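Local structure of ATPase BagA (Mycobacterium tuberculosis H37Rv, 6BS3) at residues 27-32 against 214-219; 236-241 against 311-316. The protein hydrolyses ATP as one subunit of the heterodimeric BagAB complex, whose ATPase activity is required for resistance to nitric oxide and to elevated glycerol. One frame throughout, in Å; residues are numbered along the deposited sequence.

Contact 1: residues 27-32 against 214-219; sequences TGKGGT and ALPVQE. With ADP (adenosine-5'-diphosphate), chain C.
Lys29 lays its side chain across the first turn of the helix that begins at 214 and meets Glu219 at about a right angle. Its CG stands anti to the backbone N (chi1 -176°), which carries the stem over the face of the Glu219 carboxylate, with Lys29 CD 3.6 Å from Glu219 CD. The aliphatic packing is close: Lys29 CE lies 3.8 Å from Leu215 CB, and Thr32 CG2 rests 3.7 Å from Pro216 CB. Both Thr32 and Pro216 are buried. The outer side is looser. There the lysine bends at its last torsion (63°), and NZ comes from above the carboxylate plane to a long salt bridge, 3.6 Å from Glu219 OE2. No direct hydrogen bond joins the segments. A water links Lys29 N to Pro216 O instead. Within the loop, Thr32 N also bonds to Lys29 O and closes the type II turn 29-32. The hydroxyl reinforces it: Thr32 OG1 is 2.7 Å from Lys29 O, on a lone pair in the carbonyl plane. The turn directs Gly31 N to ADP O2B at 2.9 Å. This is the deviant Walker A P-loop of the ArsA/Get3 family, with Lys29 probably its signature lysine, here lying against helix 214-229.

Contact 2: residues 236-241 against 311-316; sequences SVIVNR and PRLELP. With ADP (adenosine-5'-diphosphate), chain C.
Ile238 lies alongside Leu313, the two pointing the same way, with Ile238 CG1 3.9 Å from Leu313 CD1. Its chi1 of -52° sets CG1 anti to the carbonyl carbon and CG2 anti to the backbone N. CG1 therefore reaches Leu313, and Ile238 CG2 reaches Leu315 CD1, also at 3.9 Å. Ile37 of helix 34-46 touches both Ile238 and Leu315 on this face. Val237, Arg312, Val239 and Glu314 occupy the other face. There Arg312 runs beside Val237, its CG 3.8 Å from Val237 CB, while its guanidinium forms a salt bridge with Asp306.

The backbones pair as parallel strands. Four nearly straight hydrogen bonds link them, running from Val237 N to Pro311 O, Leu313 N to Val237 O, Val239 N to Leu313 O and Leu315 N to Val239 O. The regular pairing stops near Arg241, where the chain turns a corner.

The adenine of ADP sits at this end. Its amino group N6 is bonded to Pro316 O at 2.9 Å, and weakly to Asn240 OD1, which is consistent with recognition of adenine. The Asn240 amide approaches N6 and N7 from above the ring plane, with ND2 3.0 Å from ADP N7. A hydrogen bond from ND2 to Thr32 O probably helps to hold it there. Arg241 passes its aliphatic chain over a face of the base, with CG 3.6 Å from ADP C6. This is an edge, within this chain, of the mainly parallel P-loop NTPase sheet, whose C-terminal strand ends here help to line the adenine pocket.

Overall arrangement
From the N terminus, strand 23-28 runs into the loop of contact 1. The chain then builds most of the sheet and returns along strand 204-210 to helix 214-229, where contact 1 closes a loop of 181 residues. Strand 234-242 follows that helix. Contact 2 opens there and closes 69 mostly helical residues later, at the edge strand 312-316. The two loops come in series and neither nest nor cross. Strand 204-210 lies between strands 23-28 and 234-242, so both contacts reach the same sheet: contact 1 ties the P-loop to helix 214-229, and contact 2 pairs two strands. The two contacts touch at the nucleotide. Contact 1 serves the phosphates of ADP, contact 2 its adenine.

Contact 1: residues 27-32 against 214-219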
loop_
_atom_site.group_PDB
_atom_site.type_symbol
_atom_site.label_atom_id
_atom_site.label_comp_id
_atom_site.label_asym_id
_atom_site.label_seq_id
_atom_site.Cartn_x
_atom_site.Cartn_y
_atom_site.Cartn_z
ATOM N N THR A 27 1.337 13.163 2.300
ATOM C CA THR A 27 1.980 11.976 1.756
ATOM C C THR A 27 2.106 10.903 2.865
ATOM O O THR A 27 1.569 11.074 3.965
ATOM C CB THR A 27 3.276 12.316 0.999
ATOM O OG1 THR A 27 3.686 11.153 0.274
ATOM C CG2 THR A 27 4.399 12.782 1.905
ATOM N N GLY A 28 2.738 9.792 2.523
ATOM C CA GLY A 28 2.922 8.641 3.395
ATOM C C GLY A 28 2.856 7.352 2.593
ATOM O O GLY A 28 2.382 7.351 1.457
ATOM N N LYS A 29 3.345 6.244 3.157
ATOM C CA LYS A 29 3.316 4.954 2.471
ATOM C C LYS A 29 1.842 4.514 2.242
ATOM O O LYS A 29 0.965 4.949 2.979
ATOM C CB LYS A 29 4.101 3.932 3.304
ATOM C CG LYS A 29 4.232 2.560 2.664
ATOM C CD LYS A 29 5.362 1.717 3.277
ATOM C CE LYS A 29 5.189 0.255 2.939
ATOM N NZ LYS A 29 5.271 0.012 1.490
ATOM N N GLY A 30 1.585 3.686 1.226
ATOM C CA GLY A 30 0.242 3.165 0.980
ATOM C C GLY A 30 -0.293 2.456 2.216
ATOM O O GLY A 30 0.464 1.768 2.918
ATOM N N GLY A 31 -1.577 2.676 2.515
ATOM C CA GLY A 31 -2.267 2.086 3.663
ATOM C C GLY A 31 -1.985 2.723 5.015
ATOM O O GLY A 31 -2.437 2.196 6.027
ATOM N N THR A 32 -1.245 3.852 5.072
ATOM C CA THR A 32 -0.956 4.505 6.365
ATOM C C THR A 32 -2.056 5.474 6.815
ATOM O O THR A 32 -2.158 5.765 8.003
ATOM C CB THR A 32 0.421 5.159 6.386
ATOM O OG1 THR A 32 0.504 6.121 5.334
ATOM C CG2 THR A 32 1.564 4.131 6.279
ATOM N N ALA A 214 7.988 -0.691 10.661
ATOM C CA ALA A 214 9.319 -0.531 10.050
ATOM C C ALA A 214 9.344 0.163 8.681
ATOM O O ALA A 214 10.048 1.160 8.533
ATOM C CB ALA A 214 10.025 -1.881 9.966
ATOM N N LEU A 215 8.591 -0.363 7.696
ATOM C CA LEU A 215 8.552 0.162 6.332
ATOM C C LEU A 215 7.926 1.568 6.241
ATOM O O LEU A 215 8.576 2.423 5.635
ATOM C CB LEU A 215 7.903 -0.827 5.350
ATOM C CG LEU A 215 8.623 -2.167 5.130
ATOM C CD1 LEU A 215 7.837 -3.030 4.164
ATOM C CD2 LEU A 215 10.049 -1.976 4.599
ATOM N N PRO A 216 6.738 1.874 6.852
ATOM C CA PRO A 216 6.209 3.251 6.779
ATOM C C PRO A 216 7.154 4.299 7.380
ATOM O O PRO A 216 7.277 5.390 6.829
ATOM C CB PRO A 216 4.886 3.159 7.543
ATOM C CG PRO A 216 4.494 1.733 7.461
ATOM C CD PRO A 216 5.785 0.995 7.569
ATOM N N VAL A 217 7.864 3.948 8.463
ATOM C CA VAL A 217 8.843 4.820 9.122
ATOM C C VAL A 217 10.098 5.024 8.232
ATOM O O VAL A 217 10.543 6.163 8.051
ATOM C CB VAL A 217 9.157 4.343 10.558
ATOM C CG1 VAL A 217 10.473 4.919 11.068
ATOM C CG2 VAL A 217 8.017 4.719 11.498
ATOM N N GLN A 218 10.610 3.946 7.630
ATOM C CA GLN A 218 11.764 3.994 6.729
ATOM C C GLN A 218 11.497 4.912 5.525
ATOM O O GLN A 218 12.367 5.697 5.145
ATOM C CB GLN A 218 12.094 2.580 6.243
ATOM C CG GLN A 218 13.426 2.444 5.485
ATOM C CD GLN A 218 13.688 1.022 5.040
ATOM O OE1 GLN A 218 13.543 0.053 5.805
ATOM N NE2 GLN A 218 14.083 0.865 3.790
ATOM N N GLU A 219 10.302 4.795 4.924
ATOM C CA GLU A 219 9.886 5.574 3.763
ATOM C C GLU A 219 9.701 7.032 4.101
ATOM O O GLU A 219 10.032 7.876 3.274
ATOM C CB GLU A 219 8.627 4.988 3.137
ATOM C CG GLU A 219 8.863 3.654 2.453
ATOM C CD GLU A 219 7.897 3.339 1.330
ATOM O OE1 GLU A 219 7.062 4.207 0.983
ATOM O OE2 GLU A 219 7.972 2.213 0.795
HETATM P PB ADP C . -3.863 5.617 2.333
HETATM O O1B ADP C . -4.660 6.674 1.538
HETATM O O2B ADP C . -3.728 4.333 1.482
HETATM O O3B ADP C . -2.530 6.101 2.835
HETATM P PA ADP C . -6.322 5.201 3.945
HETATM O O1A ADP C . -7.147 4.655 2.767
HETATM O O2A ADP C . -6.766 6.556 4.345
HETATM O O3A ADP C . -4.776 5.194 3.565
HETATM O "O5'" ADP C . -6.238 4.160 5.139
HETATM C "C5'" ADP C . -5.931 2.750 5.040
HETATM C "C4'" ADP C . -6.963 1.994 5.843
HETATM O "O4'" ADP C . -6.818 2.326 7.240
HETATM C "C3'" ADP C . -8.428 2.274 5.499
HETATM O "O3'" ADP C . -9.183 1.076 5.605
HETATM C "C2'" ADP C . -8.839 3.314 6.550
HETATM O "O2'" ADP C . -10.239 3.359 6.807
HETATM C "C1'" ADP C . -8.029 2.846 7.758
HETATM N N9 ADP C . -7.703 3.887 8.733
HETATM C C8 ADP C . -7.041 5.067 8.502
HETATM N N7 ADP C . -6.819 5.776 9.583
HETATM C C5 ADP C . -7.379 5.013 10.598
HETATM C C6 ADP C . -7.452 5.194 11.998
HETATM N N6 ADP C . -6.981 6.266 12.637
HETATM N N1 ADP C . -8.036 4.215 12.730
HETATM C C2 ADP C . -8.524 3.140 12.100
HETATM N N3 ADP C . -8.533 2.872 10.790
HETATM C C4 ADP C . -7.929 3.848 10.087
HETATM O O HOH W 1 4.766 6.302 5.617
#

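Contact 2: residues 236-241 against 311-316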
loop_
_atom_site.group_PDB
_atom_site.type_symbol
_atom_site.label_atom_id
_atom_site.label_comp_id
_atom_site.label_asym_id
_atom_site.label_seq_id
_atom_site.Cartn_x
_atom_site.Cartn_y
_atom_site.Cartn_z
ATOM N N SER A 236 4.605 18.454 9.062
ATOM C CA SER A 236 4.581 17.594 10.246
ATOM C C SER A 236 4.688 16.117 9.886
ATOM O O SER A 236 4.300 15.710 8.792
ATOM C CB SER A 236 3.265 17.793 11.003
ATOM O OG SER A 236 3.187 19.021 11.712
ATOM N N VAL A 237 5.147 15.302 10.835
ATOM C CA VAL A 237 5.083 13.844 10.709
ATOM C C VAL A 237 3.811 13.478 11.514
ATOM O O VAL A 237 3.673 13.906 12.655
ATOM C CB VAL A 237 6.349 13.089 11.200
ATOM C CG1 VAL A 237 6.083 11.583 11.326
ATOM C CG2 VAL A 237 7.525 13.340 10.271
ATOM N N ILE A 238 2.857 12.778 10.888
ATOM C CA ILE A 238 1.611 12.390 11.533
ATOM C C ILE A 238 1.631 10.899 11.790
ATOM O O ILE A 238 1.561 10.108 10.844
ATOM C CB ILE A 238 0.359 12.863 10.734
ATOM C CG1 ILE A 238 0.438 14.376 10.411
ATOM C CG2 ILE A 238 -0.951 12.480 11.465
ATOM C CD1 ILE A 238 -0.713 14.998 9.439
ATOM N N VAL A 239 1.759 10.514 13.072
ATOM C CA VAL A 239 1.776 9.113 13.495
ATOM C C VAL A 239 0.342 8.672 13.706
ATOM O O VAL A 239 -0.284 9.047 14.691
ATOM C CB VAL A 239 2.703 8.796 14.713
ATOM C CG1 VAL A 239 2.632 7.309 15.081
ATOM C CG2 VAL A 239 4.151 9.199 14.437
ATOM N N ASN A 240 -0.182 7.896 12.749
ATOM C CA ASN A 240 -1.540 7.374 12.766
ATOM C C ASN A 240 -1.648 6.052 13.549
ATOM O O ASN A 240 -0.640 5.371 13.793
ATOM C CB ASN A 240 -2.019 7.173 11.314
ATOM C CG ASN A 240 -3.517 7.086 11.138
ATOM O OD1 ASN A 240 -4.307 7.552 11.976
ATOM N ND2 ASN A 240 -3.945 6.486 10.030
ATOM N N ARG A 241 -2.896 5.705 13.925
ATOM C CA ARG A 241 -3.333 4.470 14.604
ATOM C C ARG A 241 -2.494 4.099 15.822
ATOM O O ARG A 241 -1.990 2.975 15.927
ATOM C CB ARG A 241 -3.450 3.274 13.644
ATOM C CG ARG A 241 -4.270 3.561 12.412
ATOM C CD ARG A 241 -4.860 2.321 11.790
ATOM N NE ARG A 241 -3.847 1.325 11.462
ATOM C CZ ARG A 241 -4.112 0.130 10.952
ATOM N NH1 ARG A 241 -5.364 -0.215 10.670
ATOM N NH2 ARG A 241 -3.128 -0.726 10.710
ATOM N N PRO A 311 8.076 18.687 13.570
ATOM C CA PRO A 311 6.918 18.482 14.464
ATOM C C PRO A 311 6.198 17.154 14.220
ATOM O O PRO A 311 6.119 16.650 13.094
ATOM C CB PRO A 311 6.000 19.679 14.189
ATOM C CG PRO A 311 6.552 20.353 13.017
ATOM C CD PRO A 311 7.924 19.888 12.727
ATOM N N ARG A 312 5.681 16.593 15.290
ATOM C CA ARG A 312 5.001 15.321 15.271
ATOM C C ARG A 312 3.621 15.393 15.879
ATOM O O ARG A 312 3.446 15.906 16.988
ATOM C CB ARG A 312 5.875 14.266 15.977
ATOM C CG ARG A 312 6.734 13.475 14.996
ATOM C CD ARG A 312 7.952 12.871 15.646
ATOM N NE ARG A 312 7.610 11.698 16.446
ATOM C CZ ARG A 312 8.485 11.016 17.169
ATOM N NH1 ARG A 312 9.761 11.381 17.196
ATOM N NH2 ARG A 312 8.097 9.956 17.863
ATOM N N LEU A 313 2.651 14.854 15.152
ATOM C CA LEU A 313 1.243 14.749 15.523
ATOM C C LEU A 313 0.926 13.255 15.686
ATOM O O LEU A 313 1.584 12.419 15.064
ATOM C CB LEU A 313 0.316 15.388 14.427
ATOM C CG LEU A 313 0.430 16.926 14.227
ATOM C CD1 LEU A 313 -0.167 17.366 12.907
ATOM C CD2 LEU A 313 -0.234 17.687 15.375
ATOM N N GLU A 314 -0.061 12.930 16.545
ATOM C CA GLU A 314 -0.488 11.564 16.855
ATOM C C GLU A 314 -1.999 11.469 16.800
ATOM O O GLU A 314 -2.692 12.254 17.440
ATOM C CB GLU A 314 -0.050 11.120 18.268
ATOM C CG GLU A 314 1.446 11.134 18.563
ATOM C CD GLU A 314 2.050 12.509 18.745
ATOM O OE1 GLU A 314 1.337 13.420 19.227
ATOM O OE2 GLU A 314 3.235 12.682 18.382
ATOM N N LEU A 315 -2.498 10.453 16.087
ATOM C CA LEU A 315 -3.909 10.158 15.987
ATOM C C LEU A 315 -4.186 8.777 16.578
ATOM O O LEU A 315 -3.323 7.890 16.503
ATOM C CB LEU A 315 -4.387 10.245 14.518
ATOM C CG LEU A 315 -4.306 11.639 13.881
ATOM C CD1 LEU A 315 -4.617 11.562 12.414
ATOM C CD2 LEU A 315 -5.260 12.619 14.560
ATOM N N PRO A 316 -5.373 8.578 17.200
ATOM C CA PRO A 316 -5.685 7.255 17.750
ATOM C C PRO A 316 -6.198 6.298 16.658
ATOM O O PRO A 316 -6.308 6.665 15.480
ATOM C CB PRO A 316 -6.792 7.573 18.765
ATOM C CG PRO A 316 -7.562 8.705 18.108
ATOM C CD PRO A 316 -6.500 9.526 17.391
HETATM P PB ADP C . -3.863 5.617 2.333
HETATM O O1B ADP C . -4.660 6.674 1.538
HETATM O O2B ADP C . -3.728 4.333 1.482
HETATM O O3B ADP C . -2.530 6.101 2.835
HETATM P PA ADP C . -6.322 5.201 3.945
HETATM O O1A ADP C . -7.147 4.655 2.767
HETATM O O2A ADP C . -6.766 6.556 4.345
HETATM O O3A ADP C . -4.776 5.194 3.565
HETATM O "O5'" ADP C . -6.238 4.160 5.139
HETATM C "C5'" ADP C . -5.931 2.750 5.040
HETATM C "C4'" ADP C . -6.963 1.994 5.843
HETATM O "O4'" ADP C . -6.818 2.326 7.240
HETATM C "C3'" ADP C . -8.428 2.274 5.499
HETATM O "O3'" ADP C . -9.183 1.076 5.605
HETATM C "C2'" ADP C . -8.839 3.314 6.550
HETATM O "O2'" ADP C . -10.239 3.359 6.807
HETATM C "C1'" ADP C . -8.029 2.846 7.758
HETATM N N9 ADP C . -7.703 3.887 8.733
HETATM C C8 ADP C . -7.041 5.067 8.502
HETATM N N7 ADP C . -6.819 5.776 9.583
HETATM C C5 ADP C . -7.379 5.013 10.598
HETATM C C6 ADP C . -7.452 5.194 11.998
HETATM N N6 ADP C . -6.981 6.266 12.637
HETATM N N1 ADP C . -8.036 4.215 12.730
HETATM C C2 ADP C . -8.524 3.140 12.100
HETATM N N3 ADP C . -8.533 2.872 10.790
HETATM C C4 ADP C . -7.929 3.848 10.087
#